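Local coordinates for protein decapping nuclease RAI1 (Candida albicans, PDB 5BUD) that hydrolyses the NAD cap, and also methylguanosine-capped and triphosphate 5' ends, of RNAs with divalent metal ions, and stabilises and stimulates the exoribonuclease RAT1, at residues G223-C228 with F273-T278. Residues are numbered along the deposited sequence; the frame is centred on the assembly and turned at random.
With MN (manganese (II) ion), chain F; MN (manganese (II) ion), chain E.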
loop_
_atom_site.group_PDB
_atom_site.type_symbol
_atom_site.label_atom_id
_atom_site.label_comp_id
_atom_site.label_asym_id
_atom_site.label_seq_id
_atom_site.Cartn_x
_atom_site.Cartn_y
_atom_site.Cartn_z
ATOM N N GLY A 223 2.730 -1.837 5.688
ATOM C CA GLY A 223 2.124 -0.779 4.925
ATOM C C GLY A 223 2.163 0.544 5.631
ATOM O O GLY A 223 2.089 0.633 6.855
ATOM N N GLU A 224 2.241 1.577 4.827
ATOM C CA GLU A 224 2.347 2.913 5.337
ATOM C C GLU A 224 0.947 3.424 5.681
ATOM O O GLU A 224 -0.005 3.129 4.971
ATOM C CB GLU A 224 3.072 3.759 4.315
ATOM C CG GLU A 224 3.446 5.146 4.774
ATOM C CD GLU A 224 2.618 6.211 4.095
ATOM O OE1 GLU A 224 1.642 5.843 3.397
ATOM O OE2 GLU A 224 2.953 7.403 4.258
ATOM N N ILE A 225 0.838 4.111 6.822
ATOM C CA ILE A 225 -0.442 4.576 7.373
ATOM C C ILE A 225 -0.486 6.091 7.283
ATOM O O ILE A 225 0.470 6.765 7.665
ATOM C CB ILE A 225 -0.605 4.105 8.836
ATOM C CG1 ILE A 225 -0.682 2.578 8.928
ATOM C CG2 ILE A 225 -1.830 4.749 9.495
ATOM C CD1 ILE A 225 -1.846 1.974 8.151
ATOM N N ASP A 226 -1.567 6.657 6.763
ATOM C CA ASP A 226 -1.628 8.113 6.572
ATOM C C ASP A 226 -1.827 8.864 7.876
ATOM O O ASP A 226 -1.150 9.860 8.139
ATOM C CB ASP A 226 -2.727 8.515 5.594
ATOM C CG ASP A 226 -2.347 8.225 4.150
ATOM O OD1 ASP A 226 -1.135 8.117 3.912
ATOM O OD2 ASP A 226 -3.234 8.194 3.268
ATOM N N CYS A 227 -2.752 8.406 8.689
ATOM C CA CYS A 227 -2.986 9.070 9.970
ATOM C C CYS A 227 -3.903 8.273 10.849
ATOM O O CYS A 227 -4.388 7.200 10.460
ATOM C CB CYS A 227 -3.511 10.513 9.780
ATOM S SG CYS A 227 -5.146 10.674 8.993
ATOM N N CYS A 228 -4.098 8.800 12.060
ATOM C CA CYS A 228 -4.948 8.228 13.062
ATOM C C CYS A 228 -6.183 9.154 13.235
ATOM O O CYS A 228 -6.077 10.373 13.202
ATOM C CB CYS A 228 -4.174 8.098 14.356
ATOM S SG CYS A 228 -5.116 7.404 15.726
ATOM N N PHE A 273 -8.740 -2.721 3.046
ATOM C CA PHE A 273 -9.183 -4.039 3.472
ATOM C C PHE A 273 -7.999 -4.930 3.856
ATOM O O PHE A 273 -8.017 -5.574 4.879
ATOM C CB PHE A 273 -10.041 -4.736 2.391
ATOM C CG PHE A 273 -10.573 -6.079 2.825
ATOM C CD1 PHE A 273 -11.746 -6.169 3.564
ATOM C CD2 PHE A 273 -9.867 -7.233 2.562
ATOM C CE1 PHE A 273 -12.217 -7.404 3.996
ATOM C CE2 PHE A 273 -10.326 -8.466 3.000
ATOM C CZ PHE A 273 -11.508 -8.552 3.706
ATOM N N LEU A 274 -6.956 -4.969 3.035
ATOM C CA LEU A 274 -5.810 -5.846 3.333
ATOM C C LEU A 274 -5.138 -5.486 4.670
ATOM O O LEU A 274 -4.705 -6.359 5.416
ATOM C CB LEU A 274 -4.784 -5.824 2.191
ATOM C CG LEU A 274 -5.204 -6.636 0.954
ATOM C CD1 LEU A 274 -4.450 -6.219 -0.296
ATOM C CD2 LEU A 274 -4.972 -8.112 1.208
ATOM N N MET A 275 -5.146 -4.205 4.989
ATOM C CA MET A 275 -4.414 -3.655 6.116
ATOM C C MET A 275 -5.268 -3.469 7.382
ATOM O O MET A 275 -4.759 -3.045 8.393
ATOM C CB MET A 275 -3.892 -2.302 5.685
ATOM C CG MET A 275 -2.604 -1.904 6.322
ATOM S SD MET A 275 -1.211 -2.983 5.947
ATOM C CE MET A 275 -0.266 -2.199 7.236
ATOM N N GLY A 276 -6.568 -3.737 7.309
ATOM C CA GLY A 276 -7.441 -3.456 8.426
ATOM C C GLY A 276 -7.759 -2.000 8.695
ATOM O O GLY A 276 -8.179 -1.645 9.800
ATOM N N VAL A 277 -7.588 -1.151 7.696
ATOM C CA VAL A 277 -7.911 0.263 7.830
ATOM C C VAL A 277 -9.413 0.469 7.530
ATOM O O VAL A 277 -9.891 0.097 6.450
ATOM C CB VAL A 277 -7.049 1.079 6.876
ATOM C CG1 VAL A 277 -7.516 2.518 6.844
ATOM C CG2 VAL A 277 -5.548 0.974 7.285
ATOM N N THR A 278 -10.135 1.086 8.465
ATOM C CA THR A 278 -11.609 1.108 8.434
ATOM C C THR A 278 -12.178 2.427 7.894
ATOM O O THR A 278 -13.375 2.543 7.677
ATOM C CB THR A 278 -12.222 0.873 9.838
ATOM O OG1 THR A 278 -11.881 1.954 10.719
ATOM C CG2 THR A 278 -11.752 -0.421 10.398
HETATM MN MN MN F . -0.104 6.934 2.355
HETATM MN MN MN E . -3.183 8.145 1.146
HETATM O O HOH W 1 -1.120 4.623 2.816
HETATM O O HOH W 2 -2.607 10.216 1.042
#
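M275 bends at chi2 (62°) and then runs extended through chi3 (-168°), which lays its thioether end along the backbone of G223. I225 places CG1 beside its own backbone N (chi1 -64°), and a second turn at chi2 carries CD1 over to V277. The methyl CE of M275 lies 3.4 Å from G223 N and 3.6 Å from G223 CA. Its SD is a little farther, 4.1 Å from G223 CA. The glycine leaves room for the sulfur, which sits where a side chain would point. I225 CD1 packs against V277 CG2 at 3.9 Å, the two side chains passing in opposite directions. M275 CG makes a looser contact, 4.4 Å from I225 CD1. No hydrogen bond links the segments. The contact is small and buried; its side-chain pairs are apolar, and the M275 methyl rests on the backbone of G223.

It joins strand 217-228 to the end of helix 255-275 in the PD-(D/E)XK nuclease fold. The helix ends in a Schellman motif, with G276 at positive phi, and the chain then leads through V277 into strand 279-285. I225 lies between E224 and D226 in the sequence, both of which supply carboxylate ligands to the metal site. E224 OE1 and D226 OD1 bind one manganese, at 2.3 and 2.2 Å. D226 OD2 binds the second at 2.1 Å, so the carboxylate of D226 bridges the pair. E245 and L246 O complete the protein ligands of the second manganese. A phosphate of the bound RNA also coordinates the first ion. Water 1, a ligand of the first manganese, donates a hydrogen bond to E224 O, which also accepts one from R104 NH1.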